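Local coordinates for hypothetical protein (Ruminococcus gnavus, PDB 4QAN) that is of unknown function but has a cystatin-like fold, is a divergent member of the NTF2-like superfamily, and can bind magnesium, at residues V11-Q16 / S248-S253; L15-E20 / N203-A208; M45-C50 / A208-A213. All blocks are in the same frame, centred on the assembly; numbering follows the deposited sequence.

Contact 1: V11-Q16 / S248-S253; sequences VTESLQ and SSQDTS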
loop_
_atom_site.group_PDB
_atom_site.type_symbol
_atom_site.label_atom_id
_atom_site.label_comp_id
_atom_site.label_asym_id
_atom_site.label_seq_id
_atom_site.Cartn_x
_atom_site.Cartn_y
_atom_site.Cartn_z
ATOM N N VAL A 11 -5.345 9.258 -14.694
ATOM C CA VAL A 11 -4.614 8.508 -15.703
ATOM C C VAL A 11 -3.450 9.410 -16.098
ATOM O O VAL A 11 -3.561 10.235 -16.999
ATOM C CB VAL A 11 -5.485 8.139 -16.925
ATOM C CG1 VAL A 11 -4.736 7.165 -17.837
ATOM C CG2 VAL A 11 -6.803 7.517 -16.479
ATOM N N THR A 12 -2.341 9.270 -15.380
ATOM C CA THR A 12 -1.184 10.146 -15.554
ATOM C C THR A 12 -0.579 9.933 -16.938
ATOM O O THR A 12 -0.905 8.951 -17.603
ATOM C CB THR A 12 -0.102 9.852 -14.499
ATOM O OG1 THR A 12 0.427 8.541 -14.706
ATOM C CG2 THR A 12 -0.657 9.939 -13.095
ATOM N N GLU A 13 0.312 10.834 -17.355
ATOM C CA GLU A 13 1.013 10.707 -18.640
ATOM C C GLU A 13 1.698 9.348 -18.778
ATOM O O GLU A 13 1.630 8.723 -19.831
ATOM C CB GLU A 13 2.054 11.826 -18.818
ATOM C CG GLU A 13 1.471 13.164 -19.248
ATOM C CD GLU A 13 2.461 14.321 -19.134
ATOM O OE1 GLU A 13 3.694 14.081 -19.113
ATOM O OE2 GLU A 13 2.001 15.486 -19.069
ATOM N N SER A 14 2.358 8.886 -17.719
ATOM C CA SER A 14 3.013 7.578 -17.774
ATOM C C SER A 14 1.987 6.442 -17.855
ATOM O O SER A 14 2.172 5.482 -18.600
ATOM C CB SER A 14 3.936 7.379 -16.578
ATOM O OG SER A 14 4.970 8.335 -16.600
ATOM N N LEU A 15 0.895 6.555 -17.108
ATOM C CA LEU A 15 -0.149 5.535 -17.185
ATOM C C LEU A 15 -0.839 5.475 -18.535
ATOM O O LEU A 15 -1.363 4.441 -18.884
ATOM C CB LEU A 15 -1.184 5.713 -16.090
ATOM C CG LEU A 15 -0.676 5.170 -14.762
ATOM C CD1 LEU A 15 -1.502 5.752 -13.628
ATOM C CD2 LEU A 15 -0.666 3.636 -14.757
ATOM N N GLN A 16 -0.839 6.575 -19.285
ATOM C CA GLN A 16 -1.344 6.570 -20.668
ATOM C C GLN A 16 -0.406 5.886 -21.656
ATOM O O GLN A 16 -0.816 5.622 -22.788
ATOM C CB GLN A 16 -1.578 7.997 -21.177
ATOM C CG GLN A 16 -2.629 8.775 -20.418
ATOM C CD GLN A 16 -2.548 10.264 -20.700
ATOM O OE1 GLN A 16 -2.363 10.674 -21.844
ATOM N NE2 GLN A 16 -2.687 11.084 -19.651
ATOM N N SER A 248 -3.170 16.817 -7.629
ATOM C CA SER A 248 -3.049 16.086 -8.873
ATOM C C SER A 248 -1.633 16.310 -9.412
ATOM O O SER A 248 -0.844 17.073 -8.835
ATOM C CB SER A 248 -4.083 16.581 -9.875
ATOM O OG SER A 248 -4.090 15.779 -11.039
ATOM N N SER A 249 -1.310 15.642 -10.509
ATOM C CA SER A 249 -0.032 15.837 -11.186
ATOM C C SER A 249 -0.182 15.409 -12.623
ATOM O O SER A 249 -1.038 14.584 -12.963
ATOM C CB SER A 249 1.103 15.041 -10.515
ATOM O OG SER A 249 0.780 13.662 -10.401
ATOM N N GLN A 250 0.638 15.975 -13.477
ATOM C CA GLN A 250 0.579 15.628 -14.888
ATOM C C GLN A 250 1.050 14.186 -15.030
ATOM O O GLN A 250 0.341 13.349 -15.564
ATOM C CB GLN A 250 1.438 16.581 -15.720
ATOM C CG GLN A 250 1.033 18.046 -15.613
ATOM C CD GLN A 250 -0.464 18.279 -15.838
ATOM O OE1 GLN A 250 -1.009 17.947 -16.898
ATOM N NE2 GLN A 250 -1.131 18.865 -14.842
ATOM N N ASP A 251 2.225 13.895 -14.487
ATOM C CA ASP A 251 2.817 12.573 -14.589
ATOM C C ASP A 251 2.704 11.811 -13.273
ATOM O O ASP A 251 2.263 12.359 -12.244
ATOM C CB ASP A 251 4.277 12.714 -15.022
ATOM C CG ASP A 251 4.816 11.465 -15.685
ATOM O OD1 ASP A 251 4.095 10.447 -15.778
ATOM O OD2 ASP A 251 5.976 11.504 -16.105
ATOM N N THR A 252 3.046 10.528 -13.334
ATOM C CA THR A 252 3.084 9.656 -12.163
ATOM C C THR A 252 4.088 10.216 -11.163
ATOM O O THR A 252 5.238 10.472 -11.523
ATOM C CB THR A 252 3.506 8.237 -12.589
ATOM O OG1 THR A 252 2.424 7.611 -13.299
ATOM C CG2 THR A 252 3.931 7.391 -11.392
ATOM N N SER A 253 3.654 10.413 -9.921
ATOM C CA SER A 253 4.475 11.068 -8.906
ATOM C C SER A 253 4.806 10.106 -7.765
ATOM O O SER A 253 3.899 9.599 -7.114
ATOM C CB SER A 253 3.723 12.288 -8.351
ATOM O OG SER A 253 4.266 12.723 -7.117
#
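T12 and T252 meet hydroxyl to hydroxyl, OG1 to OG1 at 2.6 Å, in a hydrogen bond in which either could be the donor. The T12 hydroxyl lies between its own backbone N and carbonyl carbon (chi1 66°), where it also accepts the N-H of L15, an ST motif that fixes its rotation. One bond joins backbone to backbone: E13 N donates to Q250 O at 3.1 Å, nearly straight at 164°. The carboxylate of D251 gathers the rest. D251 OD1 takes the N-H of T252 from above the carboxylate plane, and S14 N reaches D251 OD1 weakly at 3.0 Å; the hydroxyl of S14 donates to the same oxygen, though its modelled length is doubtfully short. Replacing D251 by an alanine would probably leave T252 N and S14 N without their shared acceptor and the S14 side free to shift. In van der Waals contact, the carboxylate oxygen E13 OE2 lies 3.6 Å from the methylene Q250 CB. The contact thus ties the loop between helices 2-6 and 27-39 to the loop that follows helix 237-242 and leads into helix 254-275, where S253 is the N-cap, its hydroxyl capping L256 N, and T252 packs on L257.

Contact 2: L15-E20 / N203-A208; sequences LQKESE and NQLTGA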
loop_
_atom_site.group_PDB
_atom_site.type_symbol
_atom_site.label_atom_id
_atom_site.label_comp_id
_atom_site.label_asym_id
_atom_site.label_seq_id
_atom_site.Cartn_x
_atom_site.Cartn_y
_atom_site.Cartn_z
ATOM N N LEU A 15 0.895 6.555 -17.108
ATOM C CA LEU A 15 -0.149 5.535 -17.185
ATOM C C LEU A 15 -0.839 5.475 -18.535
ATOM O O LEU A 15 -1.363 4.441 -18.884
ATOM C CB LEU A 15 -1.184 5.713 -16.090
ATOM C CG LEU A 15 -0.676 5.170 -14.762
ATOM C CD1 LEU A 15 -1.502 5.752 -13.628
ATOM C CD2 LEU A 15 -0.666 3.636 -14.757
ATOM N N GLN A 16 -0.839 6.575 -19.285
ATOM C CA GLN A 16 -1.344 6.570 -20.668
ATOM C C GLN A 16 -0.406 5.886 -21.656
ATOM O O GLN A 16 -0.816 5.622 -22.788
ATOM C CB GLN A 16 -1.578 7.997 -21.177
ATOM C CG GLN A 16 -2.629 8.775 -20.418
ATOM C CD GLN A 16 -2.548 10.264 -20.700
ATOM O OE1 GLN A 16 -2.363 10.674 -21.844
ATOM N NE2 GLN A 16 -2.687 11.084 -19.651
ATOM N N LYS A 17 0.847 5.642 -21.266
ATOM C CA LYS A 17 1.830 5.034 -22.185
ATOM C C LYS A 17 1.517 3.573 -22.451
ATOM O O LYS A 17 1.090 2.860 -21.553
ATOM C CB LYS A 17 3.258 5.129 -21.632
ATOM C CG LYS A 17 3.875 6.513 -21.670
ATOM C CD LYS A 17 5.219 6.519 -20.965
ATOM C CE LYS A 17 5.944 7.838 -21.174
ATOM N NZ LYS A 17 7.096 7.979 -20.242
ATOM N N GLU A 18 1.762 3.137 -23.686
ATOM C CA GLU A 18 1.497 1.767 -24.125
ATOM C C GLU A 18 2.514 0.767 -23.547
ATOM O O GLU A 18 3.709 1.067 -23.466
ATOM C CB GLU A 18 1.555 1.707 -25.663
ATOM C CG GLU A 18 0.688 0.630 -26.298
ATOM C CD GLU A 18 -0.797 0.797 -25.990
ATOM O OE1 GLU A 18 -1.305 1.946 -25.954
ATOM O OE2 GLU A 18 -1.466 -0.235 -25.783
ATOM N N SER A 19 2.036 -0.417 -23.156
ATOM C CA SER A 19 2.912 -1.530 -22.768
ATOM C C SER A 19 3.088 -2.568 -23.889
ATOM O O SER A 19 2.155 -3.292 -24.224
ATOM C CB SER A 19 2.376 -2.213 -21.510
ATOM O OG SER A 19 1.009 -2.536 -21.624
ATOM N N GLU A 20 4.296 -2.661 -24.439
ATOM C CA GLU A 20 4.565 -3.546 -25.573
ATOM C C GLU A 20 5.144 -4.915 -25.174
ATOM O O GLU A 20 5.479 -5.725 -26.047
ATOM C CB GLU A 20 5.498 -2.846 -26.566
ATOM C CG GLU A 20 5.195 -1.362 -26.718
ATOM C CD GLU A 20 5.583 -0.794 -28.066
ATOM O OE1 GLU A 20 6.516 -1.314 -28.707
ATOM O OE2 GLU A 20 4.938 0.188 -28.485
ATOM N N ASN A 203 13.703 -1.837 -23.069
ATOM C CA ASN A 203 12.908 -0.642 -22.807
ATOM C C ASN A 203 11.642 -0.588 -23.634
ATOM O O ASN A 203 11.461 0.285 -24.480
ATOM C CB ASN A 203 13.720 0.632 -22.959
ATOM C CG ASN A 203 14.559 0.639 -24.199
ATOM O OD1 ASN A 203 14.284 -0.078 -25.161
ATOM N ND2 ASN A 203 15.608 1.441 -24.180
ATOM N N GLN A 204 10.793 -1.577 -23.392
ATOM C CA GLN A 204 9.358 -1.416 -23.523
ATOM C C GLN A 204 8.885 -1.369 -22.076
ATOM O O GLN A 204 9.671 -1.595 -21.159
ATOM C CB GLN A 204 8.694 -2.609 -24.211
ATOM C CG GLN A 204 9.503 -3.316 -25.300
ATOM C CD GLN A 204 9.605 -2.503 -26.569
ATOM O OE1 GLN A 204 9.944 -1.319 -26.531
ATOM N NE2 GLN A 204 9.317 -3.136 -27.713
ATOM N N LEU A 205 7.603 -1.095 -21.887
ATOM C CA LEU A 205 6.939 -1.312 -20.612
ATOM C C LEU A 205 6.076 -2.559 -20.723
ATOM O O LEU A 205 5.736 -3.004 -21.820
ATOM C CB LEU A 205 6.049 -0.123 -20.247
ATOM C CG LEU A 205 6.585 1.257 -20.597
ATOM C CD1 LEU A 205 5.579 2.309 -20.156
ATOM C CD2 LEU A 205 7.946 1.481 -19.959
ATOM N N THR A 206 5.752 -3.131 -19.578
ATOM C CA THR A 206 4.758 -4.173 -19.473
ATOM C C THR A 206 3.532 -3.525 -18.804
ATOM O O THR A 206 3.492 -2.309 -18.613
ATOM C CB THR A 206 5.302 -5.387 -18.685
ATOM O OG1 THR A 206 4.529 -6.558 -18.984
ATOM C CG2 THR A 206 5.296 -5.113 -17.146
ATOM N N GLY A 207 2.536 -4.322 -18.453
ATOM C CA GLY A 207 1.226 -3.783 -18.146
ATOM C C GLY A 207 1.165 -2.854 -16.957
ATOM O O GLY A 207 1.913 -3.016 -15.995
ATOM N N ALA A 208 0.252 -1.883 -17.025
ATOM C CA ALA A 208 0.017 -0.961 -15.932
ATOM C C ALA A 208 -0.631 -1.718 -14.779
ATOM O O ALA A 208 -1.512 -2.530 -14.996
ATOM C CB ALA A 208 -0.874 0.183 -16.385
#
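L205 lies against K17 CB, E18 O and the S19 backbone, and its side chain can be followed outward. L205 CB and then L205 CG pass E18 O, CG at 4.1 Å. With CG anti to the carbonyl carbon (chi1 -38°), the chain carries L205 CD1 on between E18 O and K17, where it meets K17 CB at 3.9 Å. On the protein side the same leucine packs on D44, M45 and R48 of helix 43-48, so it is wedged between that helix and the outer loop. Beyond it S19 sets its CB 3.1 Å from T206 O, while S19 OG approaches G207 CA at 3.7 Å. E20 N stands 3.0 Å from L205 O, and the E20 and Q204 side chains cross, their CB atoms in contact. At the other end L15 CD2 touches A208 CB at 3.8 Å. End to end, 15-20 and 204-208 run 135° apart, and just past the contact L205 pairs with I21 through the backbone while the T206 hydroxyl bonds to I21 O. Apolar carbons of L15, L205 and A208 thus meet one another, aliphatic stems and a carbonyl oxygen, with the E20 and K17 charges toward solvent, consistent with a surface contact in which packing counts for much.

Contact 3: M45-C50 / A208-A213; sequences MALRGC and ANYFQA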
loop_
_atom_site.group_PDB
_atom_site.type_symbol
_atom_site.label_atom_id
_atom_site.label_comp_id
_atom_site.label_asym_id
_atom_site.label_seq_id
_atom_site.Cartn_x
_atom_site.Cartn_y
_atom_site.Cartn_z
HETATM N N MSE A 45 8.023 2.435 -15.120
HETATM C CA MSE A 45 8.512 1.172 -15.667
HETATM C C MSE A 45 8.716 0.135 -14.583
HETATM O O MSE A 45 8.250 -0.997 -14.718
HETATM C CB MSE A 45 9.794 1.451 -16.458
HETATM C CG MSE A 45 10.251 0.227 -17.219
HETATM SE SE MSE A 45 12.000 0.603 -18.030
HETATM C CE MSE A 45 12.294 -1.234 -18.676
ATOM N N ALA A 46 9.384 0.533 -13.503
ATOM C CA ALA A 46 9.696 -0.337 -12.359
ATOM C C ALA A 46 8.462 -0.950 -11.723
ATOM O O ALA A 46 8.429 -2.153 -11.479
ATOM C CB ALA A 46 10.471 0.442 -11.290
ATOM N N LEU A 47 7.468 -0.112 -11.436
ATOM C CA LEU A 47 6.218 -0.564 -10.833
ATOM C C LEU A 47 5.540 -1.686 -11.608
ATOM O O LEU A 47 5.069 -2.657 -11.022
ATOM C CB LEU A 47 5.250 0.608 -10.684
ATOM C CG LEU A 47 5.638 1.558 -9.534
ATOM C CD1 LEU A 47 4.771 2.800 -9.530
ATOM C CD2 LEU A 47 5.541 0.842 -8.207
ATOM N N ARG A 48 5.498 -1.535 -12.925
ATOM C CA ARG A 48 4.870 -2.516 -13.801
ATOM C C ARG A 48 5.538 -3.897 -13.730
ATOM O O ARG A 48 4.890 -4.912 -14.004
ATOM C CB ARG A 48 4.888 -1.999 -15.238
ATOM C CG ARG A 48 4.071 -0.723 -15.417
ATOM C CD ARG A 48 4.622 0.142 -16.538
ATOM N NE ARG A 48 3.767 1.304 -16.801
ATOM C CZ ARG A 48 2.849 1.383 -17.765
ATOM N NH1 ARG A 48 2.617 0.366 -18.594
ATOM N NH2 ARG A 48 2.155 2.504 -17.898
ATOM N N GLY A 49 6.821 -3.925 -13.365
ATOM C CA GLY A 49 7.554 -5.165 -13.189
ATOM C C GLY A 49 7.412 -5.834 -11.837
ATOM O O GLY A 49 7.933 -6.936 -11.641
ATOM N N CYS A 50 6.746 -5.162 -10.896
ATOM C CA CYS A 50 6.495 -5.711 -9.572
ATOM C C CYS A 50 5.194 -6.506 -9.545
ATOM O O CYS A 50 4.294 -6.263 -10.342
ATOM C CB CYS A 50 6.423 -4.580 -8.532
ATOM S SG CYS A 50 7.904 -3.532 -8.437
ATOM N N ALA A 208 0.252 -1.883 -17.025
ATOM C CA ALA A 208 0.017 -0.961 -15.932
ATOM C C ALA A 208 -0.631 -1.718 -14.779
ATOM O O ALA A 208 -1.512 -2.530 -14.996
ATOM C CB ALA A 208 -0.874 0.183 -16.385
ATOM N N ASN A 209 -0.200 -1.439 -13.554
ATOM C CA ASN A 209 -0.668 -2.194 -12.399
ATOM C C ASN A 209 -0.702 -1.396 -11.120
ATOM O O ASN A 209 -0.556 -1.965 -10.040
ATOM C CB ASN A 209 0.262 -3.386 -12.197
ATOM C CG ASN A 209 1.688 -2.956 -11.930
ATOM O OD1 ASN A 209 2.073 -1.823 -12.237
ATOM N ND2 ASN A 209 2.471 -3.843 -11.340
ATOM N N TYR A 210 -0.850 -0.081 -11.240
ATOM C CA TYR A 210 -0.995 0.808 -10.088
ATOM C C TYR A 210 -1.962 1.931 -10.444
ATOM O O TYR A 210 -2.273 2.128 -11.609
ATOM C CB TYR A 210 0.373 1.370 -9.685
ATOM C CG TYR A 210 1.039 2.286 -10.701
ATOM C CD1 TYR A 210 1.777 1.776 -11.756
ATOM C CD2 TYR A 210 0.933 3.662 -10.592
ATOM C CE1 TYR A 210 2.390 2.617 -12.683
ATOM C CE2 TYR A 210 1.528 4.508 -11.510
ATOM C CZ TYR A 210 2.250 3.975 -12.557
ATOM O OH TYR A 210 2.844 4.816 -13.445
ATOM N N PHE A 211 -2.426 2.681 -9.448
ATOM C CA PHE A 211 -3.312 3.798 -9.700
ATOM C C PHE A 211 -2.928 4.994 -8.834
ATOM O O PHE A 211 -2.332 4.830 -7.760
ATOM C CB PHE A 211 -4.764 3.388 -9.418
ATOM C CG PHE A 211 -5.058 3.192 -7.966
ATOM C CD1 PHE A 211 -4.864 1.963 -7.367
ATOM C CD2 PHE A 211 -5.506 4.247 -7.190
ATOM C CE1 PHE A 211 -5.120 1.787 -6.017
ATOM C CE2 PHE A 211 -5.773 4.074 -5.850
ATOM C CZ PHE A 211 -5.568 2.840 -5.258
ATOM N N GLN A 212 -3.259 6.182 -9.343
ATOM C CA GLN A 212 -3.112 7.444 -8.612
ATOM C C GLN A 212 -4.520 8.081 -8.593
ATOM O O GLN A 212 -5.070 8.411 -9.637
ATOM C CB GLN A 212 -2.056 8.363 -9.291
ATOM C CG GLN A 212 -1.473 9.466 -8.389
ATOM C CD GLN A 212 -0.280 10.222 -8.996
ATOM O OE1 GLN A 212 0.770 9.642 -9.272
ATOM N NE2 GLN A 212 -0.439 11.535 -9.185
ATOM N N ALA A 213 -5.113 8.210 -7.410
ATOM C CA ALA A 213 -6.450 8.787 -7.312
ATOM C C ALA A 213 -6.352 10.293 -7.574
ATOM O O ALA A 213 -5.290 10.885 -7.363
ATOM C CB ALA A 213 -7.042 8.505 -5.950
#
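L47 O is gripped by two donors that reach it from opposite faces of its carbonyl plane. N209 ND2 gives L47 O the side-chain bond, 2.9 Å long with an angle of 161° at the hydrogen, and L47 O lies in the plane of the N209 amide; C50 N, at 3.0 Å from L47 O, closes a turn near the C-terminal part of helix 43-48. The asparagine reaches this spot because its CG sits between the backbone N and the carbonyl carbon (chi1 61°), and the other end of the amide then rests on R48, N209 OD1 being 3.3 Å from R48 CA. The buried carbonyl is thereby satisfied partly by its own turn and partly by a distant part of the chain. That part, 208-213, belongs to the long irregular connection between strand 187-188 and helix 221-234. In this cystatin-like fold L47 and C50 also pack on helix 87-108, and G49 pairs through its backbone with I170 of strand 167-172 in the five-stranded antiparallel sheet. Apolar contact follows one residue on. L47 CD1 sits over the centre of the Y210 ring, a CH-pi contact of 3.8 Å to the centroid and 7° off the normal, and L47 CB meets Y210 CD1 at the same distance. The Y210 hydroxyl bonds outside to T252. R48 completes the patch: A208 CA lies 3.9 Å above one face of the R48 guanidinium, toward the rim, while NE makes a salt bridge to D44 and NH1 bonds to T206 O.

How the contacts relate
The three contacts form one cluster on the same side of the chain's centre. The centres of contact 1 and contact 2 lie about 13 Å apart. Contact 1 and contact 3 have centres about 11 Å apart. Between the centres of contact 2 and contact 3 the distance is about 10 Å. Along the chain, contact 3 is nested inside the loop closed by contact 1, whereas contacts 2 and 3 cross. Contacts 1 and 2 share L15 and Q16, contacts 2 and 3 share A208, and S249 OG bonds to Q212 NE2 between contacts 1 and 3. The N-terminal loop meets the loop leading into helix 254-275 directly (contact 1) and the connection after strand 187-188 (contact 2), which in turn meets helix 43-48 (contact 3).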